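Local atomic coordinates of starch synthase I (Hordeum vulgare, PDB entry 4HLN), a protein that belongs to the starch synthase family of plant glycosyltransferases and is built, as in other GT-B enzymes, from two Rossmann-like domains. Residues T172-K175 against N176-K179; V278-A281 against A282-P286; V505-S508 against H509-T512. One frame throughout, in Å; residues are numbered along the deposited sequence.

Contact 1 of 3, residues T172-K175 against N176-K179; sequences TSDK and NYAK
Asp-174 and Asn-176 meet through an Asx turn, in which a carboxylate bonds to the backbone two residues further on: Asn-176 N donates to Asp-174 OD1 over 2.8 Å. The N-H meets that oxygen on its anti side, 31° out of the carboxylate plane. The backbone closes a second ring around the same residues, since Tyr-177 N donates to Asp-174 O at 3.3 Å, giving a type I beta turn over 174-177. One aspartate thus engages two successive amides, one by its side chain and one by its carbonyl. The chain keeps coiling for one more residue, with a weak bond of 3.4 Å from Ala-178 N to Lys-175 O. What brings the carboxylate over the turn is its first torsion, with CG opposite the backbone N (chi1 -173°) and next to the carbonyl carbon from which the turn departs. The other oxygen, OD2, lies in the plane of the Tyr-177 ring at its edge, 3.8 Å from Tyr-177 CD2, the carboxylate and ring planes standing 82° apart. The side chains of Lys-175 and Asn-176 lie side by side and point the same way. Further out, Asn-170 N bonds to Asp-174 OD2 and so ties the turn to an earlier part of the same loop. The whole turn belongs to the surface connection between strands 160-166 and 181-190, and the buried Tyr-177 pins it inward, edge-to-face with Phe-212 on strand 208-214.

Contact 2 of 3, residues V278-A281 against A282-P286; sequences VLLA and AKYRP
Leu-279, Leu-280, Tyr-284 and Arg-285 meet in a local contact toward the C-terminal end of helix 276-284, where regular alpha-helical bonding gives way to a wider pi-type turn. Lys-283 N still donates to Leu-279 O, at 2.7 Å, in the usual i to i+4 manner. Two residues later Arg-285 N reaches back five positions to Leu-280 O at 2.9 Å, almost straight along the carbonyl, while in between Tyr-284 N has weak bonds to Leu-279 O and Leu-280 O. Tyr-284 sets the edge of its ring against the backbone of Leu-279, with CD2 3.6 Å from Leu-279 O, while Lys-283 CG covers part of one ring face. Arg-285 has CG beside its own N (chi1 -63°) and then bends at chi2, which lays a face of the guanidinium over Leu-280, NH2 being 4.0 Å from Leu-280 CB. Its NH2 also bonds to Ser-293 O, and the Tyr-284 hydroxyl bonds to Glu-248 on helix 235-252. The arrangement is the terminal part of the helix in a beta-alpha-beta unit, strand 264-269, helix 276-284 and strand 294-299, the repeating element of a Rossmann-like domain.

Contact 3 of 3, residues V505-S508 against H509-T512; sequences VPVS and HRIT
Ser-508 O is gripped twice by Thr-512, whose backbone N lies 3.0 Å and whose hydroxyl OG1 lies 2.7 Å from it, the two donors arriving from opposite faces of the carbonyl plane. The hydroxyl folds back to its helical acceptor because OG1 stands beside the backbone N (chi1 -57°). One turn earlier Val-505 O is shared in a similar way, here with both donors on the same face: His-509 N at 3.0 Å and, from within the first turn, Ser-508 OG at 2.7 Å. Such doubled bonds let buried hydroxyls be satisfied by the helix itself. The His-509 imidazole turns its CD2 edge toward Val-505 O and runs alongside the Val-505 side chain, with CD2 3.9 Å from Val-505 CG2. Its ND1 bonds to Asp-406 and its ring stacks on Trp-401. Arg-510 bends at chi3, carrying one face of the guanidinium over Pro-506 O, which sits 3.7 Å from the plane near its centre; NH1 lies 3.8 Å from Val-507 CG2 and forms a salt bridge with Glu-431 of helix 419-432. On the inward side the Val-507 and Ile-511 side chains cross at an angle, with Val-507 CG1 3.8 Å from Ile-511 CD1. Ser-508 and Ile-511 rest on Ile-446 and Leu-475, so helix 505-514, leading from strand 497-501 to strand 517-520, packs across the intervening strands 442-446 and 471-476.

How the contacts relate
The three contacts show one principle, local bonding that shapes a short coil, in a loop turn, at a helix end and in a helix beginning. They are far apart: contact 1 lies about 34 Å from contact 2 and 36 Å from contact 3 between centres, while contacts 2 and 3 are about 50 Å apart, on opposite sides of the chain's centre. Contacts 1 and 2 both belong to the starch synthase catalytic domain; contact 3 belongs to the group 1 glycosyl transferase region, as do most residues of the glycan pocket, such as Phe-556 and Trp-569. None of the three supplies a pocket residue. The Cys-147 to Cys-527 disulfide links the two regions covalently.

Contact 1 of 3, residues T172-K175 against N176-K179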
loop_
_atom_site.group_PDB
_atom_site.type_symbol
_atom_site.label_atom_id
_atom_site.label_comp_id
_atom_site.label_asym_id
_atom_site.label_seq_id
_atom_site.Cartn_x
_atom_site.Cartn_y
_atom_site.Cartn_z
ATOM N N THR A 172 21.983 2.037 -23.706
ATOM C CA THR A 172 23.032 1.183 -23.136
ATOM C C THR A 172 23.651 1.766 -21.872
ATOM O O THR A 172 23.836 1.065 -20.864
ATOM C CB THR A 172 24.171 0.900 -24.151
ATOM O OG1 THR A 172 23.611 0.544 -25.420
ATOM C CG2 THR A 172 25.090 -0.244 -23.652
ATOM N N SER A 173 23.973 3.050 -21.920
ATOM C CA SER A 173 24.689 3.643 -20.803
ATOM C C SER A 173 23.782 4.354 -19.795
ATOM O O SER A 173 24.244 5.201 -19.037
ATOM C CB SER A 173 25.837 4.540 -21.294
ATOM O OG SER A 173 26.973 3.758 -21.654
ATOM N N ASP A 174 22.502 3.985 -19.784
ATOM C CA ASP A 174 21.556 4.457 -18.768
ATOM C C ASP A 174 22.191 4.314 -17.376
ATOM O O ASP A 174 22.554 3.208 -16.956
ATOM C CB ASP A 174 20.232 3.674 -18.867
ATOM C CG ASP A 174 19.122 4.222 -17.953
ATOM O OD1 ASP A 174 19.433 4.847 -16.911
ATOM O OD2 ASP A 174 17.924 4.001 -18.272
ATOM N N LYS A 175 22.332 5.448 -16.689
ATOM C CA LYS A 175 22.968 5.530 -15.375
ATOM C C LYS A 175 22.186 4.752 -14.320
ATOM O O LYS A 175 22.756 4.288 -13.335
ATOM C CB LYS A 175 23.070 6.995 -14.944
ATOM C CG LYS A 175 21.706 7.697 -14.902
ATOM C CD LYS A 175 21.781 9.150 -14.452
ATOM C CE LYS A 175 20.375 9.724 -14.299
ATOM N NZ LYS A 175 20.373 11.150 -13.868
ATOM N N ASN A 176 20.881 4.618 -14.539
ATOM C CA ASN A 176 19.986 3.925 -13.620
ATOM C C ASN A 176 20.215 2.407 -13.505
ATOM O O ASN A 176 19.689 1.745 -12.612
ATOM C CB ASN A 176 18.541 4.192 -14.033
ATOM C CG ASN A 176 17.943 5.367 -13.297
ATOM O OD1 ASN A 176 18.663 6.156 -12.687
ATOM N ND2 ASN A 176 16.619 5.483 -13.337
ATOM N N TYR A 177 21.000 1.854 -14.413
ATOM C CA TYR A 177 21.205 0.425 -14.429
ATOM C C TYR A 177 22.684 0.151 -14.601
ATOM O O TYR A 177 23.088 -0.969 -14.912
ATOM C CB TYR A 177 20.423 -0.186 -15.585
ATOM C CG TYR A 177 18.917 -0.105 -15.423
ATOM C CD1 TYR A 177 18.245 -0.993 -14.596
ATOM C CD2 TYR A 177 18.166 0.845 -16.111
ATOM C CE1 TYR A 177 16.871 -0.938 -14.445
ATOM C CE2 TYR A 177 16.784 0.906 -15.968
ATOM C CZ TYR A 177 16.144 0.008 -15.128
ATOM O OH TYR A 177 14.777 0.040 -14.961
ATOM N N ALA A 178 23.487 1.192 -14.409
ATOM C CA ALA A 178 24.921 1.084 -14.615
ATOM C C ALA A 178 25.482 -0.081 -13.811
ATOM O O ALA A 178 26.286 -0.867 -14.321
ATOM C CB ALA A 178 25.617 2.387 -14.241
ATOM N N LYS A 179 25.040 -0.210 -12.563
ATOM C CA LYS A 179 25.584 -1.248 -11.691
ATOM C C LYS A 179 24.839 -2.591 -11.734
ATOM O O LYS A 179 25.152 -3.503 -10.983
ATOM C CB LYS A 179 25.715 -0.740 -10.254
ATOM C CG LYS A 179 26.641 0.452 -10.106
ATOM C CD LYS A 179 27.522 0.309 -8.872
ATOM C CE LYS A 179 28.622 1.365 -8.850
ATOM N NZ LYS A 179 29.661 1.089 -7.817
#

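Contact 2 of 3, residues V278-A281 against A282-P286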
loop_
_atom_site.group_PDB
_atom_site.type_symbol
_atom_site.label_atom_id
_atom_site.label_comp_id
_atom_site.label_asym_id
_atom_site.label_seq_id
_atom_site.Cartn_x
_atom_site.Cartn_y
_atom_site.Cartn_z
ATOM N N VAL A 278 -0.052 -18.776 -11.409
ATOM C CA VAL A 278 -0.704 -19.672 -12.364
ATOM C C VAL A 278 0.345 -20.600 -12.969
ATOM O O VAL A 278 0.151 -21.801 -13.049
ATOM C CB VAL A 278 -1.463 -18.903 -13.479
ATOM C CG1 VAL A 278 -2.300 -19.861 -14.321
ATOM C CG2 VAL A 278 -2.345 -17.827 -12.878
ATOM N N LEU A 279 1.469 -20.027 -13.379
ATOM C CA LEU A 279 2.582 -20.796 -13.906
ATOM C C LEU A 279 3.006 -21.884 -12.931
ATOM O O LEU A 279 3.132 -23.059 -13.309
ATOM C CB LEU A 279 3.760 -19.876 -14.236
ATOM C CG LEU A 279 3.459 -18.990 -15.446
ATOM C CD1 LEU A 279 4.606 -18.028 -15.770
ATOM C CD2 LEU A 279 3.073 -19.861 -16.664
ATOM N N LEU A 280 3.229 -21.501 -11.677
ATOM C CA LEU A 280 3.635 -22.484 -10.680
ATOM C C LEU A 280 2.688 -23.675 -10.717
ATOM O O LEU A 280 3.112 -24.828 -10.788
ATOM C CB LEU A 280 3.630 -21.868 -9.291
ATOM C CG LEU A 280 4.645 -20.750 -9.103
ATOM C CD1 LEU A 280 4.522 -20.163 -7.717
ATOM C CD2 LEU A 280 6.044 -21.265 -9.356
ATOM N N ALA A 281 1.395 -23.375 -10.701
ATOM C CA ALA A 281 0.365 -24.398 -10.639
ATOM C C ALA A 281 0.182 -25.194 -11.943
ATOM O O ALA A 281 -0.162 -26.379 -11.921
ATOM C CB ALA A 281 -0.941 -23.771 -10.208
ATOM N N ALA A 282 0.436 -24.558 -13.076
ATOM C CA ALA A 282 0.140 -25.169 -14.364
ATOM C C ALA A 282 1.367 -25.833 -14.987
ATOM O O ALA A 282 1.290 -26.929 -15.541
ATOM C CB ALA A 282 -0.452 -24.111 -15.319
ATOM N N LYS A 283 2.500 -25.150 -14.899
ATOM C CA LYS A 283 3.690 -25.561 -15.608
ATOM C C LYS A 283 4.706 -26.315 -14.729
ATOM O O LYS A 283 5.409 -27.184 -15.226
ATOM C CB LYS A 283 4.304 -24.337 -16.306
ATOM C CG LYS A 283 5.808 -24.389 -16.553
ATOM C CD LYS A 283 6.240 -23.254 -17.496
ATOM C CE LYS A 283 7.737 -23.251 -17.775
ATOM N NZ LYS A 283 8.216 -24.595 -18.188
ATOM N N TYR A 284 4.761 -26.019 -13.429
ATOM C CA TYR A 284 5.809 -26.602 -12.579
ATOM C C TYR A 284 5.378 -27.711 -11.612
ATOM O O TYR A 284 5.935 -28.809 -11.636
ATOM C CB TYR A 284 6.559 -25.513 -11.817
ATOM C CG TYR A 284 7.281 -24.534 -12.721
ATOM C CD1 TYR A 284 8.570 -24.794 -13.164
ATOM C CD2 TYR A 284 6.675 -23.347 -13.132
ATOM C CE1 TYR A 284 9.247 -23.909 -13.997
ATOM C CE2 TYR A 284 7.342 -22.452 -13.959
ATOM C CZ TYR A 284 8.637 -22.741 -14.384
ATOM O OH TYR A 284 9.326 -21.872 -15.198
ATOM N N ARG A 285 4.406 -27.432 -10.756
ATOM C CA ARG A 285 4.032 -28.407 -9.729
ATOM C C ARG A 285 3.535 -29.746 -10.274
ATOM O O ARG A 285 3.783 -30.789 -9.684
ATOM C CB ARG A 285 3.006 -27.819 -8.761
ATOM C CG ARG A 285 3.530 -26.652 -8.000
ATOM C CD ARG A 285 2.901 -26.565 -6.643
ATOM N NE ARG A 285 3.155 -25.244 -6.086
ATOM C CZ ARG A 285 2.299 -24.233 -6.163
ATOM N NH1 ARG A 285 1.113 -24.391 -6.747
ATOM N NH2 ARG A 285 2.625 -23.073 -5.630
ATOM N N PRO A 286 2.813 -29.728 -11.395
ATOM C CA PRO A 286 2.345 -31.031 -11.881
ATOM C C PRO A 286 3.498 -31.965 -12.273
ATOM O O PRO A 286 3.285 -33.165 -12.436
ATOM C CB PRO A 286 1.484 -30.662 -13.104
ATOM C CG PRO A 286 1.091 -29.224 -12.865
ATOM C CD PRO A 286 2.265 -28.603 -12.175
#

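Contact 3 of 3, residues V505-S508 against H509-T512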
loop_
_atom_site.group_PDB
_atom_site.type_symbol
_atom_site.label_atom_id
_atom_site.label_comp_id
_atom_site.label_asym_id
_atom_site.label_seq_id
_atom_site.Cartn_x
_atom_site.Cartn_y
_atom_site.Cartn_z
ATOM N N VAL A 505 8.278 19.806 3.994
ATOM C CA VAL A 505 8.346 18.696 4.924
ATOM C C VAL A 505 8.467 19.240 6.349
ATOM O O VAL A 505 7.870 18.700 7.274
ATOM C CB VAL A 505 9.429 17.647 4.514
ATOM C CG1 VAL A 505 10.076 18.057 3.185
ATOM C CG2 VAL A 505 10.474 17.408 5.629
ATOM N N PRO A 506 9.203 20.340 6.529
ATOM C CA PRO A 506 9.286 20.890 7.889
ATOM C C PRO A 506 7.929 21.323 8.445
ATOM O O PRO A 506 7.637 21.078 9.625
ATOM C CB PRO A 506 10.208 22.095 7.713
ATOM C CG PRO A 506 11.109 21.682 6.569
ATOM C CD PRO A 506 10.190 20.955 5.622
ATOM N N VAL A 507 7.105 21.950 7.609
ATOM C CA VAL A 507 5.797 22.392 8.071
ATOM C C VAL A 507 4.851 21.218 8.317
ATOM O O VAL A 507 4.010 21.257 9.221
ATOM C CB VAL A 507 5.154 23.407 7.113
ATOM C CG1 VAL A 507 3.711 23.674 7.519
ATOM C CG2 VAL A 507 5.954 24.716 7.111
ATOM N N SER A 508 4.994 20.164 7.525
ATOM C CA SER A 508 4.157 18.996 7.719
ATOM C C SER A 508 4.498 18.296 9.042
ATOM O O SER A 508 3.610 17.762 9.717
ATOM C CB SER A 508 4.252 18.045 6.528
ATOM O OG SER A 508 5.567 17.555 6.381
ATOM N N HIS A 509 5.773 18.319 9.425
ATOM C CA HIS A 509 6.182 17.737 10.707
ATOM C C HIS A 509 5.541 18.527 11.851
ATOM O O HIS A 509 5.009 17.949 12.800
ATOM C CB HIS A 509 7.715 17.719 10.863
ATOM C CG HIS A 509 8.393 16.573 10.165
ATOM N ND1 HIS A 509 9.032 15.560 10.847
ATOM C CD2 HIS A 509 8.539 16.286 8.848
ATOM C CE1 HIS A 509 9.527 14.690 9.984
ATOM N NE2 HIS A 509 9.246 15.110 8.764
ATOM N N ARG A 510 5.589 19.855 11.755
ATOM C CA ARG A 510 5.022 20.718 12.793
ATOM C C ARG A 510 3.506 20.629 12.881
ATOM O O ARG A 510 2.935 20.740 13.970
ATOM C CB ARG A 510 5.419 22.161 12.561
ATOM C CG ARG A 510 6.747 22.529 13.157
ATOM C CD ARG A 510 7.155 23.913 12.704
ATOM N NE ARG A 510 8.446 23.832 12.042
ATOM C CZ ARG A 510 8.758 24.458 10.915
ATOM N NH1 ARG A 510 7.865 25.236 10.315
ATOM N NH2 ARG A 510 9.975 24.309 10.401
ATOM N N ILE A 511 2.852 20.440 11.737
ATOM C CA ILE A 511 1.413 20.238 11.752
ATOM C C ILE A 511 1.104 18.930 12.451
ATOM O O ILE A 511 0.235 18.868 13.318
ATOM C CB ILE A 511 0.810 20.237 10.344
ATOM C CG1 ILE A 511 0.640 21.673 9.863
ATOM C CG2 ILE A 511 -0.540 19.545 10.343
ATOM C CD1 ILE A 511 0.494 21.783 8.384
ATOM N N THR A 512 1.840 17.888 12.089
ATOM C CA THR A 512 1.604 16.573 12.665
ATOM C C THR A 512 1.731 16.638 14.175
ATOM O O THR A 512 0.893 16.099 14.901
ATOM C CB THR A 512 2.580 15.542 12.103
ATOM O OG1 THR A 512 2.447 15.519 10.683
ATOM C CG2 THR A 512 2.288 14.154 12.655
#